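Local coordinates for enoyl-[acyl-carrier-protein] reductase [FMN] (PDB 5GVJ) that probably reduces the enoyl double bond of acyl-carrier-protein-bound intermediates in fatty acid synthesis, as an FMN-dependent, NADH-using enoyl reductase of the FabK type, at residues A[135-140]-A[166-171]; A[9-14]-A[38-43]; A[52-57]-A[83-88]. The protein carries 1 engineered substitution. All blocks are in the same frame, centred on the assembly; numbering follows the deposited sequence.

Interaction 1. Residues A[135-140]-A[166-171]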
# COMPACT_ATOMS: atom_id res chain seq x y z
N ALA A 135 -9.74 15.89 -11.56
CA ALA A 135 -8.85 14.80 -11.20
C ALA A 135 -9.27 14.36 -9.81
O ALA A 135 -10.12 15.00 -9.19
CB ALA A 135 -7.38 15.23 -11.23
N VAL A 136 -8.69 13.26 -9.33
CA VAL A 136 -8.99 12.80 -7.98
C VAL A 136 -7.70 12.38 -7.31
O VAL A 136 -6.78 11.87 -7.95
CB VAL A 136 -10.00 11.63 -7.95
CG1 VAL A 136 -11.32 12.06 -8.53
CG2 VAL A 136 -9.44 10.42 -8.68
N ILE A 137 -7.64 12.63 -6.01
CA ILE A 137 -6.57 12.15 -5.16
C ILE A 137 -7.09 10.88 -4.51
O ILE A 137 -8.12 10.90 -3.83
CB ILE A 137 -6.15 13.19 -4.12
CG1 ILE A 137 -5.52 14.43 -4.80
CG2 ILE A 137 -5.15 12.59 -3.13
CD1 ILE A 137 -5.62 15.71 -3.98
N ALA A 138 -6.41 9.76 -4.75
CA ALA A 138 -6.76 8.50 -4.13
C ALA A 138 -5.83 8.35 -2.94
O ALA A 138 -4.62 8.17 -3.11
CB ALA A 138 -6.60 7.34 -5.12
N GLU A 139 -6.37 8.48 -1.74
CA GLU A 139 -5.54 8.57 -0.54
C GLU A 139 -5.64 7.27 0.24
O GLU A 139 -6.68 6.97 0.84
CB GLU A 139 -5.97 9.75 0.32
CG GLU A 139 -5.15 9.87 1.59
CD GLU A 139 -5.50 11.13 2.37
OE1 GLU A 139 -6.43 11.09 3.19
OE2 GLU A 139 -4.83 12.15 2.14
N GLY A 140 -4.55 6.50 0.26
CA GLY A 140 -4.52 5.27 1.03
C GLY A 140 -4.41 5.53 2.52
O GLY A 140 -3.93 6.57 2.99
N PRO A 166 -7.47 12.06 -14.52
CA PRO A 166 -6.22 11.64 -13.87
C PRO A 166 -6.41 11.35 -12.39
O PRO A 166 -7.23 11.99 -11.71
CB PRO A 166 -5.29 12.84 -14.07
CG PRO A 166 -5.84 13.54 -15.27
CD PRO A 166 -7.34 13.38 -15.15
N VAL A 167 -5.63 10.39 -11.90
CA VAL A 167 -5.62 10.01 -10.49
C VAL A 167 -4.29 10.44 -9.88
O VAL A 167 -3.23 10.27 -10.50
CB VAL A 167 -5.83 8.49 -10.33
CG1 VAL A 167 -5.65 8.07 -8.87
CG2 VAL A 167 -7.23 8.11 -10.82
N ILE A 168 -4.35 11.02 -8.69
CA ILE A 168 -3.17 11.41 -7.93
C ILE A 168 -3.10 10.50 -6.71
O ILE A 168 -4.09 10.36 -5.98
CB ILE A 168 -3.22 12.89 -7.54
CG1 ILE A 168 -3.40 13.75 -8.80
CG2 ILE A 168 -1.97 13.30 -6.78
CD1 ILE A 168 -3.62 15.24 -8.54
N ALA A 169 -1.96 9.85 -6.51
CA ALA A 169 -1.79 8.91 -5.41
C ALA A 169 -1.29 9.65 -4.18
O ALA A 169 -0.37 10.47 -4.28
CB ALA A 169 -0.80 7.81 -5.79
N ALA A 170 -1.89 9.37 -3.02
CA ALA A 170 -1.47 9.93 -1.74
C ALA A 170 -1.45 8.84 -0.68
O ALA A 170 -2.30 7.96 -0.68
CB ALA A 170 -2.40 11.06 -1.29
N GLY A 171 -0.48 8.94 0.23
CA GLY A 171 -0.34 7.99 1.31
C GLY A 171 0.79 7.02 1.05
O GLY A 171 0.71 6.21 0.11

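Interaction 2. Residues A[9-14]-A[38-43]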
# COMPACT_ATOMS: atom_id res chain seq x y z
N ASP A 9 0.12 18.91 -17.10
CA ASP A 9 -0.60 19.66 -18.13
C ASP A 9 -1.85 20.30 -17.56
O ASP A 9 -2.10 21.49 -17.77
CB ASP A 9 -0.96 18.75 -19.30
CG ASP A 9 0.24 18.35 -20.11
OD1 ASP A 9 1.17 19.18 -20.22
OD2 ASP A 9 0.25 17.22 -20.63
N LEU A 10 -2.66 19.52 -16.83
CA LEU A 10 -3.89 20.04 -16.25
C LEU A 10 -3.61 21.21 -15.33
O LEU A 10 -4.29 22.24 -15.40
CB LEU A 10 -4.60 18.93 -15.48
CG LEU A 10 -5.86 19.32 -14.72
CD1 LEU A 10 -6.97 19.69 -15.70
CD2 LEU A 10 -6.29 18.15 -13.82
N LEU A 11 -2.63 21.06 -14.45
CA LEU A 11 -2.38 22.05 -13.41
C LEU A 11 -1.41 23.14 -13.85
O LEU A 11 -1.21 24.10 -13.10
CB LEU A 11 -1.86 21.35 -12.16
CG LEU A 11 -2.87 20.95 -11.07
CD1 LEU A 11 -4.26 20.70 -11.61
CD2 LEU A 11 -2.36 19.77 -10.27
N GLU A 12 -0.80 22.99 -15.03
CA GLU A 12 0.17 23.95 -15.56
C GLU A 12 1.35 24.14 -14.61
O GLU A 12 1.80 25.26 -14.37
CB GLU A 12 -0.51 25.28 -15.89
CG GLU A 12 -1.52 25.17 -17.00
CD GLU A 12 -2.25 26.48 -17.27
OE1 GLU A 12 -3.00 26.94 -16.39
OE2 GLU A 12 -2.07 27.04 -18.37
N ILE A 13 1.84 23.03 -14.06
CA ILE A 13 3.02 23.04 -13.21
C ILE A 13 4.09 22.18 -13.88
O ILE A 13 3.83 21.43 -14.82
CB ILE A 13 2.73 22.53 -11.79
CG1 ILE A 13 2.19 21.08 -11.85
CG2 ILE A 13 1.73 23.42 -11.11
CD1 ILE A 13 1.74 20.56 -10.51
N GLU A 14 5.30 22.28 -13.34
CA GLU A 14 6.45 21.62 -13.93
C GLU A 14 6.55 20.16 -13.47
O GLU A 14 6.93 19.30 -14.27
CB GLU A 14 7.72 22.40 -13.56
CG GLU A 14 9.00 21.88 -14.16
CD GLU A 14 10.21 22.73 -13.80
OE1 GLU A 14 10.08 23.65 -12.95
OE2 GLU A 14 11.29 22.48 -14.37
N GLY A 38 8.22 24.25 -8.46
CA GLY A 38 7.66 23.56 -9.62
C GLY A 38 6.60 22.51 -9.34
O GLY A 38 6.07 21.93 -10.30
N GLY A 39 6.30 22.23 -8.08
CA GLY A 39 5.22 21.34 -7.71
C GLY A 39 3.96 22.14 -7.44
O GLY A 39 3.82 23.29 -7.86
N LEU A 40 3.02 21.52 -6.72
CA LEU A 40 1.81 22.24 -6.34
C LEU A 40 1.80 22.43 -4.83
O LEU A 40 1.51 21.49 -4.08
CB LEU A 40 0.54 21.52 -6.79
CG LEU A 40 -0.70 22.41 -6.64
CD1 LEU A 40 -0.83 23.35 -7.85
CD2 LEU A 40 -1.99 21.58 -6.44
N GLY A 41 2.12 23.64 -4.38
CA GLY A 41 1.90 23.97 -2.99
C GLY A 41 0.42 24.09 -2.70
O GLY A 41 -0.38 24.44 -3.57
N ILE A 42 0.03 23.77 -1.47
CA ILE A 42 -1.38 23.74 -1.13
C ILE A 42 -1.56 24.36 0.24
O ILE A 42 -0.90 23.95 1.20
CB ILE A 42 -1.97 22.32 -1.16
CG1 ILE A 42 -2.03 21.81 -2.60
CG2 ILE A 42 -3.36 22.33 -0.54
CD1 ILE A 42 -2.42 20.31 -2.72
N ILE A 43 -2.40 25.39 0.32
CA ILE A 43 -2.75 26.03 1.58
C ILE A 43 -3.82 25.19 2.26
O ILE A 43 -4.88 24.93 1.67
CB ILE A 43 -3.24 27.46 1.35
CG1 ILE A 43 -2.12 28.34 0.80
CG2 ILE A 43 -3.82 28.04 2.64
CD1 ILE A 43 -2.61 29.71 0.29

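Interaction 3. Residues A[52-57]-A[83-88]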
# COMPACT_ATOMS: atom_id res chain seq x y z
N ASP A 52 -8.83 34.60 7.27
CA ASP A 52 -7.54 33.92 7.34
C ASP A 52 -7.11 33.40 5.97
O ASP A 52 -5.95 33.57 5.57
CB ASP A 52 -7.62 32.76 8.34
CG ASP A 52 -8.05 33.21 9.71
OD1 ASP A 52 -7.60 34.29 10.15
OD2 ASP A 52 -8.84 32.48 10.36
N LEU A 53 -8.03 32.75 5.25
CA LEU A 53 -7.69 32.23 3.93
C LEU A 53 -7.34 33.35 2.96
O LEU A 53 -6.39 33.21 2.18
CB LEU A 53 -8.84 31.39 3.36
CG LEU A 53 -8.57 30.83 1.96
CD1 LEU A 53 -7.27 30.04 1.92
CD2 LEU A 53 -9.72 29.94 1.51
N ARG A 54 -8.10 34.45 2.97
CA ARG A 54 -7.77 35.58 2.10
C ARG A 54 -6.34 36.05 2.32
O ARG A 54 -5.57 36.22 1.36
CB ARG A 54 -8.74 36.74 2.33
CG ARG A 54 -10.08 36.60 1.67
CD ARG A 54 -10.90 37.89 1.75
NE ARG A 54 -12.30 37.59 1.52
CZ ARG A 54 -13.18 37.34 2.49
NH1 ARG A 54 -12.80 37.40 3.76
NH2 ARG A 54 -14.44 37.05 2.19
N LYS A 55 -5.97 36.28 3.59
CA LYS A 55 -4.60 36.70 3.90
C LYS A 55 -3.60 35.66 3.44
O LYS A 55 -2.57 36.00 2.83
CB LYS A 55 -4.42 36.94 5.40
CG LYS A 55 -5.60 37.58 6.12
CD LYS A 55 -5.55 39.08 6.17
CE LYS A 55 -6.09 39.57 7.51
NZ LYS A 55 -7.53 39.98 7.39
N ALA A 56 -3.88 34.38 3.73
CA ALA A 56 -2.98 33.31 3.35
C ALA A 56 -2.72 33.33 1.85
O ALA A 56 -1.57 33.23 1.41
CB ALA A 56 -3.55 31.97 3.79
N ILE A 57 -3.78 33.49 1.06
CA ILE A 57 -3.61 33.52 -0.39
C ILE A 57 -2.76 34.70 -0.79
O ILE A 57 -1.86 34.58 -1.64
CB ILE A 57 -4.99 33.55 -1.08
CG1 ILE A 57 -5.74 32.24 -0.82
CG2 ILE A 57 -4.81 33.78 -2.58
CD1 ILE A 57 -7.20 32.28 -1.25
N VAL A 83 -15.12 28.18 0.01
CA VAL A 83 -15.25 27.97 -1.43
C VAL A 83 -15.44 29.30 -2.15
O VAL A 83 -14.83 29.56 -3.20
CB VAL A 83 -16.40 26.99 -1.73
CG1 VAL A 83 -16.73 26.97 -3.22
CG2 VAL A 83 -16.08 25.58 -1.22
N LYS A 84 -16.31 30.16 -1.61
CA LYS A 84 -16.55 31.48 -2.20
C LYS A 84 -15.27 32.31 -2.21
O LYS A 84 -14.98 32.99 -3.20
CB LYS A 84 -17.70 32.15 -1.43
CG LYS A 84 -17.62 33.64 -1.08
CD LYS A 84 -17.82 34.59 -2.25
CE LYS A 84 -17.50 36.02 -1.83
NZ LYS A 84 -16.13 36.03 -1.21
N VAL A 85 -14.45 32.23 -1.15
CA VAL A 85 -13.15 32.90 -1.17
C VAL A 85 -12.31 32.40 -2.34
O VAL A 85 -11.66 33.19 -3.04
CB VAL A 85 -12.41 32.71 0.17
CG1 VAL A 85 -10.98 33.27 0.06
CG2 VAL A 85 -13.15 33.37 1.32
N CYS A 86 -12.29 31.09 -2.56
CA CYS A 86 -11.45 30.54 -3.61
C CYS A 86 -11.90 31.02 -4.98
O CYS A 86 -11.07 31.23 -5.88
CB CYS A 86 -11.47 29.00 -3.56
SG CYS A 86 -10.50 28.38 -2.16
N ILE A 87 -13.20 31.19 -5.17
CA ILE A 87 -13.72 31.71 -6.43
C ILE A 87 -13.30 33.17 -6.61
O ILE A 87 -12.78 33.56 -7.67
CB ILE A 87 -15.24 31.54 -6.47
CG1 ILE A 87 -15.58 30.04 -6.63
CG2 ILE A 87 -15.86 32.41 -7.55
CD1 ILE A 87 -17.05 29.69 -6.40
N GLU A 88 -13.48 33.99 -5.57
CA GLU A 88 -13.24 35.43 -5.70
C GLU A 88 -11.76 35.74 -5.88
O GLU A 88 -11.40 36.67 -6.62
CB GLU A 88 -13.81 36.18 -4.49
CG GLU A 88 -15.32 36.03 -4.34
CD GLU A 88 -16.13 36.44 -5.58
OE1 GLU A 88 -17.16 35.79 -5.90
OE2 GLU A 88 -15.73 37.42 -6.24

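Interaction 1. Residues A[135-140]-A[166-171]
Val-136 and Ala-138 turn both their N-H and C=O groups to the neighbouring strand and are gripped there by a parallel ladder. Val-136 N donates to Pro-166 O (3.1 Å), and Val-136 O takes Ile-168 N at 2.7 Å. The carbonyl of Ile-168 then receives Ala-138 N, again at 2.7 Å. Ala-170 N returns to Ala-138 O, although this donor stands 32° from the carbonyl plane, and Gly-140 N closes the ladder on Ala-170 O (2.8 Å). CA-H...O contacts, such as Ile-137 CA to Ile-168 O at 3.2 Å, fill in between the stronger bonds.

These are adjacent inner strands of the parallel TIM barrel, joined by a right-handed beta-alpha-beta crossover through helix 152-162. On its far edge strand 136-139 pairs with strand 114-119, and strand 167-170 pairs on its own far edge with the chain at Glu-188 and Ala-189, where strand 189-191 begins.

The two faces of the pair pack differently. Toward helix 152-162, Val-136 CG2 meets Val-167 CG2 at 3.8 Å, while the other Val-167 methyl, CG1, anti to its own N (chi1 173°), lies against Ala-138 CB. On the barrel interior, Ile-137 splits its branches: CG1 rests beside Ile-168 CB, and CG2 presses on Ala-170 CB at 3.6 Å. Ile-137 and Ala-170 also touch Gln-191, an FMN-binding residue in this protein. Glu-139, likewise an FMN-binding residue, sets its CB against Ala-170 CB, and its CG, anti to the backbone N, lies beside Ala-170 O and CB.

Interaction 2. Residues A[9-14]-A[38-43]
The loop that leaves helix 6-11 at the start of the barrel packs here against the loop leading into strand 41-44, and both begin with a Schellman turn. Glu-12, with positive phi, ends the first helix, and Gly-38 does the same for helix 28-36. The one hydrogen bond between the segments is weak: Glu-14 N reaches Gly-38 O at 3.2 Å with a bent N-H...O angle of 125°. Gly-38 could hardly carry a side chain: at its positive phi a CB would jam against the carbonyl O of the residue before, and it would also run into Glu-14 OE1 as modelled.

Ile-13 does most of the touching. Its CB sits 3.7 Å from Gly-38 O, its CG2 lies near Gly-39 O, and its CD1 extends to Leu-40 CB at 4.0 Å. CG1 is wedged between the backbone N and the carbonyl carbon (chi1 60°), which sends CD1 over the Gly-39 to Leu-40 link, and the Ile-13 and Leu-40 side chains cross at about a right angle. Replacing Ile-13 with an alanine would probably open a gap beside Leu-40 CB and leave that leucine less firmly held. Leu-11 CD2 adds a looser touch on Leu-40 CD2, 4.3 Å away.

Around this, Leu-11 leans on Ile-116 of strand 114-119 and Ile-13 on Pro-67. Leu-40 packs on Leu-18 and bonds through its backbone to Ile-17 and Met-19, while Gly-41 and Ile-43 bond through their backbones to Gly-69 of strand 68-73.

Interaction 3. Residues A[52-57]-A[83-88]
Apolar packing carries most of this contact, and Val-85 is its centre. It projects from helix 79-88 toward Leu-53, Arg-54 and Ile-57, residues grouped within about one turn of helix 50-63. One methyl, CG1, anti to the backbone N (chi1 173°), meets all three: Leu-53 CD2 at 3.8 Å, the aliphatic Arg-54 CG at 3.8 Å and Ile-57 CD1 at 4.1 Å. Leu-53 and Ile-57 run past the valine in the opposite sense, so the side chains overlap along their flanks. Leu-53 CD2 also reaches Cys-86 SG at 4.1 Å, which extends the apolar patch toward the sheet.

The charged groups lie at the solvent side of the patch. Arg-54 does not start out straight at helix 79-88; with CG anti to its carbonyl carbon (chi1 -79°) and the chain extended to NE, its end is brought nearer, beside Val-85. There Val-85 CG2 sits over one face of the guanidinium, 3.9 Å above the plane and shifted toward the rim. In the guanidinium plane, at its edge, Lys-84 NZ comes to 3.9 Å from Arg-54 NH2. That pairing of like charges is likely to be mildly unfavourable, and Asp-51 offers Arg-54 a long, weak ion pair.

The segment axes come within 10.1 Å at 33°; both helices belong to the outer layer of the TIM barrel. Beneath them runs strand 68-73, touched by Leu-53 and Cys-86 at Val-70 and by Ile-57 at Phe-68. Val-91, in the loop before strand 93-97, touches both Ile-57 and Cys-86, while on the far side Val-83 leans on Tyr-104 and Leu-108 of helix 102-110.

Along the chain, interaction 2 comes first, then interaction 3, then interaction 1. All three belong to one TIM barrel. Interaction 1 pairs two strands of its parallel sheet, interaction 2 leads into strand 41-44 of the same sheet, and interaction 3 joins two outer helices. Interactions 1 and 2 have centres 15 Å apart and touch where Leu-10 CD2 meets Ala-135 CB. Interactions 2 and 3, with centres 18 Å apart, meet through Ile-43, which packs on helix 50-63. The centres of interactions 1 and 3 are 24 Å apart and their nearest atoms about 14 Å, so they do not touch. Interaction 1 contains an FMN-binding residue, Glu-139; interactions 2 and 3 join framework parts without one.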